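Local atomic coordinates of Alpha/beta hydrolase fold protein (Chitinophaga pinensis, PDB entry 4PW0), a protein that probably catalyses the hydrolysis of a substrate not yet identified, as expected of a member of the alpha/beta hydrolase fold family. Residues S30-C41 with N58-F69; Y103-F114 with D125-A136. One frame throughout, in Å; residues are numbered along the deposited sequence. Where two conformers were deposited one is given.

Both contacts are largely buried and belong to one mixed sheet. Contact 1 lies toward its antiparallel end, about 15 Å from the centre of the chain to the centre of the contact; contact 2 lies nearer the middle, at about 7 Å. Strands 39-42 and 104-109 are neighbours, and probable hydrogen bonds link D105 with P38 and I40. Both pack aliphatic side chains on the two faces of the sheet. Contact 1 also has a glutamine bonded to two serines, with waters, where the loop after strand 24-31 passes the start of strand 66-69; contact 2 has a salt bridge at one end and the probable nucleophile elbow at the other.

Contact 1: S30-C41 with N58-F69; sequences SLGAPSDIPLIC and NGLSKGRQLIIF
Q65 sets CG anti to its backbone N (chi1 -176°) and runs extended from there, while S30 turns OG the same way; the two torsions bring Q65 NE2 to S30 OG at 3.0 Å, with the hydroxyl close to the amide plane. The segments take in parts of the beta-alpha-beta unit of strand 39-42, helix 54-61 and strand 66-69 in the alpha/beta hydrolase fold, together with the end of strand 24-31. S35 places OG between its N and carbonyl carbon (chi1 70°), where it receives Q65 N at 2.9 Å, nearly straight. S35 N reaches Q65 OE1 at 3.3 Å, tilted from the carbonyl plane. Glutamine suits this place because one amide gives its N-H to S30 in the strand and takes the N-H of S35 in the loop. L31 N bonds to L66 O at 2.8 Å, and on the other edge of strand 66-69 L39 N bonds to Q65 O, I67 N to L39 O and C41 N to I67 O.

L31, L39, C41, L66 and I68 share one face of the sheet. There C41 SG rests 3.8 Å from L66 CD2, and L39 CD2 meets L60 CD1 of the helix at 4.0 Å. On the face of S30, beta-branched I40 and I67 suit the extended backbone and lie alongside each other, I40 CD1 3.8 Å from I67 CB. R64 gives NE to L60 O and salt-bridges D281 through NH1. At the end of the parallel pair, a water donates to C41 O and accepts from F69 N at 2.9 Å.

Contact 2: Y103-F114 with D125-A136; sequences YFDVLGFSLGGF and DMIRKIIIVGAA
D105 and R128 meet side-on: R128 NE reaches D105 OD1 at 2.9 Å and R128 NH2 reaches D105 OD2 at 2.7 Å, both on syn lone pairs and with the two flat groups nearly coplanar. R128 leaves the backbone with CG anti to N (chi1 -174°) and bends at chi3 (65°), which turns the NE and NH2 edge of the guanidinium toward the carboxylate. K129 N takes the anti side of OD1, giving that buried oxygen two donors. The extended chain of K129 passes over one face of the guanidinium, and its NZ bonds to the carbonyl oxygens of F279, L280 and Y283. The ring of Y103 crosses the arginine chain at about a right angle, its OH 3.3 Å from R128 CG. A beta bulge here shifts the register between F104 and V106.

Beyond the bulge the parallel strands of this beta-alpha-beta unit pair regularly, beta-branched V106 and I130 suiting the extended backbone with V106 CG2 3.9 Å from I130 CG1, up to what is probably the nucleophile elbow of the alpha/beta hydrolase fold. S110, with positive phi (64°), makes the tight turn into helix 111-122 and would probably be the nucleophile of a Ser-His-Asp triad with H262 and D234. Glycine at G108 and G113 lets that helix lie close to the strands, G113 CA 4.0 Å from A135 CB. F109 sets its ring edge toward V133 O, with CD1 3.7 Å from V133 CG1.

Contact 1: S30-C41 with N58-F69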
loop_
_atom_site.group_PDB
_atom_site.type_symbol
_atom_site.label_atom_id
_atom_site.label_comp_id
_atom_site.label_asym_id
_atom_site.label_seq_id
_atom_site.Cartn_x
_atom_site.Cartn_y
_atom_site.Cartn_z
ATOM N N SER A 30 -11.825 15.537 -20.668
ATOM C CA SER A 30 -11.001 14.419 -21.067
ATOM C C SER A 30 -9.551 14.874 -21.062
ATOM O O SER A 30 -9.184 15.875 -21.715
ATOM C CB SER A 30 -11.406 13.875 -22.436
ATOM O OG SER A 30 -10.669 12.733 -22.776
ATOM N N LEU A 31 -8.748 14.200 -20.249
ATOM C CA LEU A 31 -7.346 14.507 -20.110
ATOM C C LEU A 31 -6.500 13.444 -20.709
ATOM O O LEU A 31 -6.858 12.262 -20.767
ATOM C CB LEU A 31 -6.948 14.674 -18.644
ATOM C CG LEU A 31 -7.354 15.961 -17.947
ATOM C CD1 LEU A 31 -8.836 16.227 -17.901
ATOM C CD2 LEU A 31 -6.783 15.970 -16.525
ATOM N N GLY A 32 -5.306 13.874 -21.140
ATOM C CA GLY A 32 -4.386 12.936 -21.771
ATOM C C GLY A 32 -4.766 12.644 -23.219
ATOM O O GLY A 32 -5.755 13.160 -23.759
ATOM N N ALA A 33 -3.982 11.768 -23.818
ATOM C CA ALA A 33 -4.261 11.259 -25.156
ATOM C C ALA A 33 -5.345 10.198 -25.109
ATOM O O ALA A 33 -5.360 9.384 -24.199
ATOM C CB ALA A 33 -2.992 10.667 -25.734
ATOM N N PRO A 34 -6.257 10.197 -26.094
ATOM C CA PRO A 34 -7.220 9.102 -26.168
ATOM C C PRO A 34 -6.557 7.730 -26.105
ATOM O O PRO A 34 -5.474 7.542 -26.661
ATOM C CB PRO A 34 -7.947 9.360 -27.491
ATOM C CG PRO A 34 -7.829 10.839 -27.697
ATOM C CD PRO A 34 -6.442 11.167 -27.196
ATOM N N SER A 35 -7.191 6.787 -25.395
ATOM C CA SER A 35 -6.634 5.447 -25.215
ATOM C C SER A 35 -7.751 4.415 -25.181
ATOM O O SER A 35 -8.927 4.746 -25.009
ATOM C CB SER A 35 -5.752 5.377 -23.956
ATOM O OG SER A 35 -6.508 5.457 -22.750
ATOM N N ASP A 36 -7.377 3.158 -25.349
ATOM C CA ASP A 36 -8.362 2.094 -25.523
ATOM C C ASP A 36 -9.131 1.757 -24.255
ATOM O O ASP A 36 -10.278 1.325 -24.322
ATOM C CB ASP A 36 -7.672 0.822 -26.006
ATOM C CG ASP A 36 -7.394 0.833 -27.501
ATOM O OD1 ASP A 36 -7.863 1.735 -28.261
ATOM O OD2 ASP A 36 -6.697 -0.103 -27.903
ATOM N N ILE A 37 -8.488 1.936 -23.107
ATOM C CA ILE A 37 -9.123 1.644 -21.812
ATOM C C ILE A 37 -8.956 2.901 -20.943
ATOM O O ILE A 37 -7.963 3.039 -20.212
ATOM C CB ILE A 37 -8.556 0.417 -21.111
ATOM C CG1 ILE A 37 -8.638 -0.815 -22.023
ATOM C CG2 ILE A 37 -9.313 0.145 -19.819
ATOM C CD1 ILE A 37 -7.811 -1.968 -21.516
ATOM N N PRO A 38 -9.918 3.821 -21.043
ATOM C CA PRO A 38 -9.808 5.056 -20.275
ATOM C C PRO A 38 -10.056 4.776 -18.767
ATOM O O PRO A 38 -10.634 3.742 -18.404
ATOM C CB PRO A 38 -10.933 5.936 -20.831
ATOM C CG PRO A 38 -11.406 5.254 -22.071
ATOM C CD PRO A 38 -11.133 3.802 -21.887
ATOM N N LEU A 39 -9.631 5.738 -17.940
ATOM C CA LEU A 39 -9.930 5.726 -16.502
ATOM C C LEU A 39 -11.035 6.744 -16.290
ATOM O O LEU A 39 -10.855 7.951 -16.556
ATOM C CB LEU A 39 -8.693 6.149 -15.730
ATOM C CG LEU A 39 -8.903 6.251 -14.226
ATOM C CD1 LEU A 39 -9.261 4.907 -13.606
ATOM C CD2 LEU A 39 -7.663 6.844 -13.572
ATOM N N ILE A 40 -12.170 6.274 -15.804
ATOM C CA ILE A 40 -13.308 7.147 -15.476
ATOM C C ILE A 40 -13.290 7.425 -13.960
ATOM O O ILE A 40 -13.213 6.499 -13.165
ATOM C CB ILE A 40 -14.675 6.512 -15.803
ATOM C CG1 ILE A 40 -14.690 5.850 -17.193
ATOM C CG2 ILE A 40 -15.797 7.545 -15.675
ATOM C CD1 ILE A 40 -14.397 6.798 -18.327
ATOM N N CYS A 41 -13.364 8.690 -13.604
ATOM C CA CYS A 41 -13.219 9.164 -12.231
ATOM C C CYS A 41 -14.536 9.654 -11.673
ATOM O O CYS A 41 -15.284 10.378 -12.348
ATOM C CB CYS A 41 -12.165 10.281 -12.151
ATOM S SG CYS A 41 -10.540 9.772 -12.715
ATOM N N ASN A 58 -3.291 15.030 -13.724
ATOM C CA ASN A 58 -2.169 15.118 -14.655
ATOM C C ASN A 58 -1.289 13.866 -14.595
ATOM O O ASN A 58 -0.861 13.320 -15.629
ATOM C CB ASN A 58 -1.341 16.381 -14.433
ATOM C CG ASN A 58 -2.061 17.643 -14.879
ATOM O OD1 ASN A 58 -2.903 17.577 -15.773
ATOM N ND2 ASN A 58 -1.773 18.768 -14.272
ATOM N N GLY A 59 -0.985 13.410 -13.379
ATOM C CA GLY A 59 -0.139 12.260 -13.251
ATOM C C GLY A 59 -0.687 10.982 -13.877
ATOM O O GLY A 59 0.020 10.224 -14.563
ATOM N N LEU A 60 -1.978 10.716 -13.651
ATOM C CA LEU A 60 -2.567 9.527 -14.191
ATOM C C LEU A 60 -2.868 9.645 -15.696
ATOM O O LEU A 60 -2.866 8.625 -16.376
ATOM C CB LEU A 60 -3.834 9.139 -13.413
ATOM C CG LEU A 60 -3.500 8.578 -12.016
ATOM C CD1 LEU A 60 -4.816 8.381 -11.259
ATOM C CD2 LEU A 60 -2.693 7.305 -12.102
ATOM N N SER A 61 -3.083 10.852 -16.195
ATOM C CA SER A 61 -3.372 11.032 -17.623
ATOM C C SER A 61 -2.119 10.991 -18.497
ATOM O O SER A 61 -2.242 11.000 -19.725
ATOM C CB SER A 61 -4.157 12.313 -17.886
ATOM O OG SER A 61 -3.489 13.479 -17.549
ATOM N N LYS A 62 -0.929 10.907 -17.898
ATOM C CA LYS A 62 0.267 10.650 -18.688
ATOM C C LYS A 62 0.233 9.294 -19.395
ATOM O O LYS A 62 0.816 9.111 -20.476
ATOM C CB LYS A 62 1.529 10.750 -17.825
ATOM C CG LYS A 62 1.793 12.130 -17.291
ATOM C CD LYS A 62 1.916 13.151 -18.423
ATOM C CE LYS A 62 2.296 14.528 -17.917
ATOM N NZ LYS A 62 1.140 15.165 -17.217
ATOM N N GLY A 63 -0.433 8.339 -18.792
ATOM C CA GLY A 63 -0.425 6.992 -19.266
ATOM C C GLY A 63 -1.724 6.416 -19.771
ATOM O O GLY A 63 -1.757 5.248 -20.135
ATOM N N ARG A 64 -2.789 7.218 -19.753
ATOM C CA ARG A 64 -4.104 6.797 -20.214
ATOM C C ARG A 64 -4.979 8.017 -20.372
ATOM O O ARG A 64 -4.724 9.080 -19.799
ATOM C CB ARG A 64 -4.768 5.815 -19.224
ATOM C CG ARG A 64 -5.214 6.469 -17.916
ATOM C CD ARG A 64 -4.804 5.689 -16.689
ATOM N NE ARG A 64 -3.393 5.793 -16.421
ATOM C CZ ARG A 64 -2.504 4.790 -16.521
ATOM N NH1 ARG A 64 -2.906 3.575 -16.842
ATOM N NH2 ARG A 64 -1.229 5.027 -16.302
ATOM N N GLN A 65 -6.061 7.836 -21.121
ATOM C CA GLN A 65 -7.101 8.849 -21.188
ATOM C C GLN A 65 -7.822 8.835 -19.839
ATOM O O GLN A 65 -8.184 7.744 -19.365
ATOM C CB GLN A 65 -8.076 8.508 -22.316
ATOM C CG GLN A 65 -9.149 9.556 -22.543
ATOM C CD GLN A 65 -10.104 9.151 -23.637
ATOM O OE1 GLN A 65 -9.957 8.087 -24.243
ATOM N NE2 GLN A 65 -11.074 10.004 -23.912
ATOM N N LEU A 66 -8.103 10.008 -19.315
ATOM C CA LEU A 66 -8.782 10.145 -18.034
ATOM C C LEU A 66 -9.996 11.031 -18.224
ATOM O O LEU A 66 -9.895 12.138 -18.772
ATOM C CB LEU A 66 -7.796 10.739 -17.047
ATOM C CG LEU A 66 -8.106 10.732 -15.583
ATOM C CD1 LEU A 66 -6.907 10.731 -14.657
ATOM C CD2 LEU A 66 -8.874 12.027 -15.332
ATOM N N ILE A 67 -11.158 10.554 -17.790
ATOM C CA ILE A 67 -12.389 11.290 -17.879
ATOM C C ILE A 67 -12.828 11.670 -16.466
ATOM O O ILE A 67 -12.960 10.807 -15.591
ATOM C CB ILE A 67 -13.520 10.445 -18.544
ATOM C CG1 ILE A 67 -13.127 9.997 -19.961
ATOM C CG2 ILE A 67 -14.848 11.186 -18.503
ATOM C CD1 ILE A 67 -13.123 11.101 -20.935
ATOM N N ILE A 68 -13.012 12.959 -16.259
ATOM C CA ILE A 68 -13.671 13.507 -15.077
ATOM C C ILE A 68 -15.001 14.064 -15.515
ATOM O O ILE A 68 -15.113 14.624 -16.635
ATOM C CB ILE A 68 -12.814 14.550 -14.319
ATOM C CG1 ILE A 68 -12.267 15.663 -15.247
ATOM C CG2 ILE A 68 -11.673 13.854 -13.565
ATOM C CD1 ILE A 68 -11.635 16.822 -14.511
ATOM N N PHE A 69 -16.030 13.893 -14.715
ATOM C CA PHE A 69 -17.364 14.334 -15.072
ATOM C C PHE A 69 -18.177 14.781 -13.899
ATOM O O PHE A 69 -17.951 14.325 -12.762
ATOM C CB PHE A 69 -18.119 13.240 -15.870
ATOM C CG PHE A 69 -18.647 12.105 -15.029
ATOM C CD1 PHE A 69 -17.789 11.119 -14.521
ATOM C CD2 PHE A 69 -19.976 12.015 -14.759
ATOM C CE1 PHE A 69 -18.296 10.094 -13.739
ATOM C CE2 PHE A 69 -20.502 10.993 -13.986
ATOM C CZ PHE A 69 -19.649 10.021 -13.466
HETATM O O HOH W 1 -1.994 10.389 -22.287
HETATM O O HOH W 2 -11.426 6.681 -25.732
HETATM O O HOH W 3 -15.510 12.956 -11.997
#

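Contact 2: Y103-F114 with D125-A136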
loop_
_atom_site.group_PDB
_atom_site.type_symbol
_atom_site.label_atom_id
_atom_site.label_comp_id
_atom_site.label_asym_id
_atom_site.label_seq_id
_atom_site.Cartn_x
_atom_site.Cartn_y
_atom_site.Cartn_z
ATOM N N TYR A 103 -15.609 -0.289 -22.099
ATOM C CA TYR A 103 -14.713 -1.047 -21.214
ATOM C C TYR A 103 -13.720 -0.040 -20.664
ATOM O O TYR A 103 -13.081 0.719 -21.417
ATOM C CB TYR A 103 -13.997 -2.120 -22.003
ATOM C CG TYR A 103 -13.239 -3.153 -21.174
ATOM C CD1 TYR A 103 -13.886 -3.892 -20.175
ATOM C CD2 TYR A 103 -11.884 -3.386 -21.401
ATOM C CE1 TYR A 103 -13.206 -4.852 -19.442
ATOM C CE2 TYR A 103 -11.202 -4.340 -20.685
ATOM C CZ TYR A 103 -11.856 -5.060 -19.716
ATOM O OH TYR A 103 -11.136 -6.009 -19.038
ATOM N N PHE A 104 -13.599 0.001 -19.332
ATOM C CA PHE A 104 -12.852 1.102 -18.746
ATOM C C PHE A 104 -12.439 0.735 -17.326
ATOM O O PHE A 104 -12.988 -0.166 -16.734
ATOM C CB PHE A 104 -13.715 2.388 -18.749
ATOM C CG PHE A 104 -15.104 2.201 -18.196
ATOM C CD1 PHE A 104 -16.151 1.817 -19.027
ATOM C CD2 PHE A 104 -15.390 2.398 -16.855
ATOM C CE1 PHE A 104 -17.434 1.647 -18.549
ATOM C CE2 PHE A 104 -16.665 2.239 -16.372
ATOM C CZ PHE A 104 -17.705 1.864 -17.224
ATOM N N ASP A 105 -11.437 1.445 -16.830
ATOM C CA ASP A 105 -11.082 1.379 -15.417
ATOM C C ASP A 105 -11.862 2.489 -14.701
ATOM O O ASP A 105 -12.295 3.472 -15.311
ATOM C CB ASP A 105 -9.588 1.622 -15.242
ATOM C CG ASP A 105 -8.738 0.537 -15.874
ATOM O OD1 ASP A 105 -9.107 -0.674 -15.788
ATOM O OD2 ASP A 105 -7.646 0.896 -16.378
ATOM N N VAL A 106 -11.985 2.344 -13.368
ATOM C CA VAL A 106 -12.689 3.354 -12.571
ATOM C C VAL A 106 -11.877 3.740 -11.333
ATOM O O VAL A 106 -11.190 2.913 -10.747
ATOM C CB VAL A 106 -14.097 2.903 -12.140
ATOM C CG1 VAL A 106 -14.959 2.651 -13.365
ATOM C CG2 VAL A 106 -14.062 1.650 -11.268
ATOM N N LEU A 107 -12.042 5.014 -10.960
ATOM C CA LEU A 107 -11.451 5.550 -9.717
ATOM C C LEU A 107 -12.574 6.294 -9.007
ATOM O O LEU A 107 -13.142 7.238 -9.549
ATOM C CB LEU A 107 -10.300 6.506 -10.037
ATOM C CG LEU A 107 -9.572 7.177 -8.845
ATOM C CD1 LEU A 107 -8.297 7.824 -9.378
ATOM C CD2 LEU A 107 -10.397 8.203 -8.238
ATOM N N GLY A 108 -12.915 5.873 -7.794
ATOM C CA GLY A 108 -13.978 6.509 -7.051
ATOM C C GLY A 108 -13.436 7.017 -5.717
ATOM O O GLY A 108 -12.871 6.237 -4.945
ATOM N N PHE A 109 -13.693 8.305 -5.442
ATOM C CA PHE A 109 -13.317 8.918 -4.168
ATOM C C PHE A 109 -14.581 9.224 -3.369
ATOM O O PHE A 109 -15.480 9.897 -3.865
ATOM C CB PHE A 109 -12.537 10.207 -4.464
ATOM C CG PHE A 109 -12.153 11.030 -3.228
ATOM C CD1 PHE A 109 -11.741 10.416 -2.065
ATOM C CD2 PHE A 109 -12.154 12.423 -3.279
ATOM C CE1 PHE A 109 -11.383 11.163 -0.952
ATOM C CE2 PHE A 109 -11.756 13.169 -2.189
ATOM C CZ PHE A 109 -11.378 12.532 -1.015
ATOM N N SER A 110 -14.655 8.712 -2.129
ATOM C CA SER A 110 -15.716 9.044 -1.168
ATOM C C SER A 110 -17.067 8.546 -1.764
ATOM O O SER A 110 -17.158 7.353 -2.088
ATOM C CB SER A 110 -15.654 10.518 -0.837
ATOM O OG SER A 110 -16.680 10.813 0.104
ATOM N N LEU A 111 -18.056 9.412 -1.966
ATOM C CA LEU A 111 -19.282 9.012 -2.647
ATOM C C LEU A 111 -18.995 8.252 -3.949
ATOM O O LEU A 111 -19.629 7.231 -4.255
ATOM C CB LEU A 111 -20.070 10.278 -2.945
ATOM C CG LEU A 111 -21.293 10.103 -3.821
ATOM C CD1 LEU A 111 -22.291 9.168 -3.192
ATOM C CD2 LEU A 111 -21.925 11.472 -4.070
ATOM N N GLY A 112 -18.010 8.724 -4.724
ATOM C CA GLY A 112 -17.638 8.045 -5.922
ATOM C C GLY A 112 -17.137 6.632 -5.698
ATOM O O GLY A 112 -17.301 5.758 -6.558
ATOM N N GLY A 113 -16.509 6.402 -4.540
ATOM C CA GLY A 113 -16.093 5.068 -4.172
ATOM C C GLY A 113 -17.255 4.131 -3.883
ATOM O O GLY A 113 -17.098 2.899 -3.991
ATOM N N PHE A 114 -18.399 4.663 -3.481
ATOM C CA PHE A 114 -19.608 3.837 -3.347
ATOM C C PHE A 114 -20.152 3.483 -4.745
ATOM O O PHE A 114 -20.477 2.309 -5.043
ATOM C CB PHE A 114 -20.739 4.592 -2.642
ATOM C CG PHE A 114 -20.432 5.122 -1.274
ATOM C CD1 PHE A 114 -19.369 4.674 -0.504
ATOM C CD2 PHE A 114 -21.244 6.093 -0.745
ATOM C CE1 PHE A 114 -19.106 5.226 0.749
ATOM C CE2 PHE A 114 -21.015 6.618 0.502
ATOM C CZ PHE A 114 -19.967 6.197 1.274
ATOM N N ASP A 125 -18.872 -6.520 -16.516
ATOM C CA ASP A 125 -18.124 -6.706 -17.721
ATOM C C ASP A 125 -17.684 -5.405 -18.401
ATOM O O ASP A 125 -16.857 -5.443 -19.330
ATOM C CB ASP A 125 -18.952 -7.554 -18.691
ATOM C CG ASP A 125 -19.185 -8.978 -18.188
ATOM O OD1 ASP A 125 -18.486 -9.446 -17.257
ATOM O OD2 ASP A 125 -20.067 -9.656 -18.760
HETATM N N MSE A 126 -18.198 -4.256 -17.931
HETATM C CA MSE A 126 -17.763 -2.976 -18.478
HETATM C C MSE A 126 -16.545 -2.399 -17.755
HETATM O O MSE A 126 -15.920 -1.484 -18.265
HETATM C CB MSE A 126 -18.896 -1.953 -18.349
HETATM C CG MSE A 126 -20.022 -2.398 -19.310
HETATM SE SE MSE A 126 -21.551 -1.137 -19.252
HETATM C CE MSE A 126 -20.552 -0.080 -20.398
ATOM N N ILE A 127 -16.194 -2.971 -16.590
ATOM C CA ILE A 127 -15.089 -2.459 -15.763
ATOM C C ILE A 127 -13.930 -3.462 -15.781
ATOM O O ILE A 127 -14.145 -4.678 -15.625
ATOM C CB ILE A 127 -15.584 -2.215 -14.325
ATOM C CG1 ILE A 127 -16.563 -1.030 -14.315
ATOM C CG2 ILE A 127 -14.410 -1.922 -13.387
ATOM C CD1 ILE A 127 -17.274 -0.825 -13.007
ATOM N N ARG A 128 -12.713 -2.952 -15.948
ATOM C CA ARG A 128 -11.528 -3.748 -15.837
ATOM C C ARG A 128 -10.961 -3.692 -14.398
ATOM O O ARG A 128 -11.089 -4.673 -13.653
ATOM C CB ARG A 128 -10.520 -3.332 -16.886
ATOM C CG ARG A 128 -9.319 -4.250 -16.898
ATOM C CD ARG A 128 -8.204 -3.802 -17.833
ATOM N NE ARG A 128 -7.600 -2.545 -17.416
ATOM C CZ ARG A 128 -6.338 -2.190 -17.634
ATOM N NH1 ARG A 128 -5.500 -2.990 -18.306
ATOM N NH2 ARG A 128 -5.894 -1.024 -17.152
ATOM N N LYS A 129 -10.363 -2.550 -14.025
ATOM C CA LYS A 129 -9.795 -2.417 -12.671
ATOM C C LYS A 129 -10.492 -1.277 -11.939
ATOM O O LYS A 129 -11.020 -0.342 -12.552
ATOM C CB LYS A 129 -8.299 -2.107 -12.758
ATOM C CG LYS A 129 -7.493 -3.224 -13.444
ATOM C CD LYS A 129 -5.995 -2.948 -13.430
ATOM C CE LYS A 129 -5.214 -3.916 -14.237
ATOM N NZ LYS A 129 -3.766 -3.755 -14.267
ATOM N N ILE A 130 -10.431 -1.365 -10.613
ATOM C CA ILE A 130 -11.144 -0.437 -9.731
ATOM C C ILE A 130 -10.176 0.163 -8.709
ATOM O O ILE A 130 -9.413 -0.565 -8.069
ATOM C CB ILE A 130 -12.241 -1.192 -8.961
ATOM C CG1 ILE A 130 -13.193 -1.902 -9.932
ATOM C CG2 ILE A 130 -12.982 -0.311 -7.979
ATOM C CD1 ILE A 130 -14.186 -2.804 -9.224
ATOM N N ILE A 131 -10.264 1.489 -8.527
ATOM C CA ILE A 131 -9.566 2.184 -7.431
ATOM C C ILE A 131 -10.627 2.823 -6.536
ATOM O O ILE A 131 -11.505 3.527 -7.040
ATOM C CB ILE A 131 -8.618 3.262 -7.962
ATOM C CG1 ILE A 131 -7.614 2.655 -8.936
ATOM C CG2 ILE A 131 -7.921 3.967 -6.802
ATOM C CD1 ILE A 131 -7.141 3.638 -9.982
ATOM N N ILE A 132 -10.534 2.572 -5.227
ATOM C CA ILE A 132 -11.437 3.110 -4.222
ATOM C C ILE A 132 -10.588 3.931 -3.262
ATOM O O ILE A 132 -9.661 3.388 -2.659
ATOM C CB ILE A 132 -12.195 2.018 -3.454
ATOM C CG1 ILE A 132 -13.057 1.201 -4.388
ATOM C CG2 ILE A 132 -13.008 2.637 -2.313
ATOM C CD1 ILE A 132 -13.655 -0.031 -3.757
ATOM N N VAL A 133 -10.933 5.204 -3.110
ATOM C CA VAL A 133 -10.217 6.105 -2.189
ATOM C C VAL A 133 -11.207 6.631 -1.167
ATOM O O VAL A 133 -12.271 7.127 -1.543
ATOM C CB VAL A 133 -9.569 7.283 -2.915
ATOM C CG1 VAL A 133 -8.783 8.144 -1.952
ATOM C CG2 VAL A 133 -8.723 6.795 -4.082
ATOM N N GLY A 134 -10.868 6.549 0.118
ATOM C CA GLY A 134 -11.673 7.231 1.116
ATOM C C GLY A 134 -13.123 6.795 1.156
ATOM O O GLY A 134 -14.024 7.662 1.211
ATOM N N ALA A 135 -13.396 5.500 1.148
ATOM C CA ALA A 135 -14.773 5.030 1.134
ATOM C C ALA A 135 -14.976 3.838 2.063
ATOM O O ALA A 135 -14.219 3.671 3.033
ATOM C CB ALA A 135 -15.243 4.779 -0.291
ATOM N N ALA A 136 -16.055 3.075 1.830
ATOM C CA ALA A 136 -16.492 2.076 2.807
ATOM C C ALA A 136 -17.533 1.219 2.104
ATOM O O ALA A 136 -18.173 1.680 1.159
ATOM C CB ALA A 136 -17.101 2.731 4.051
#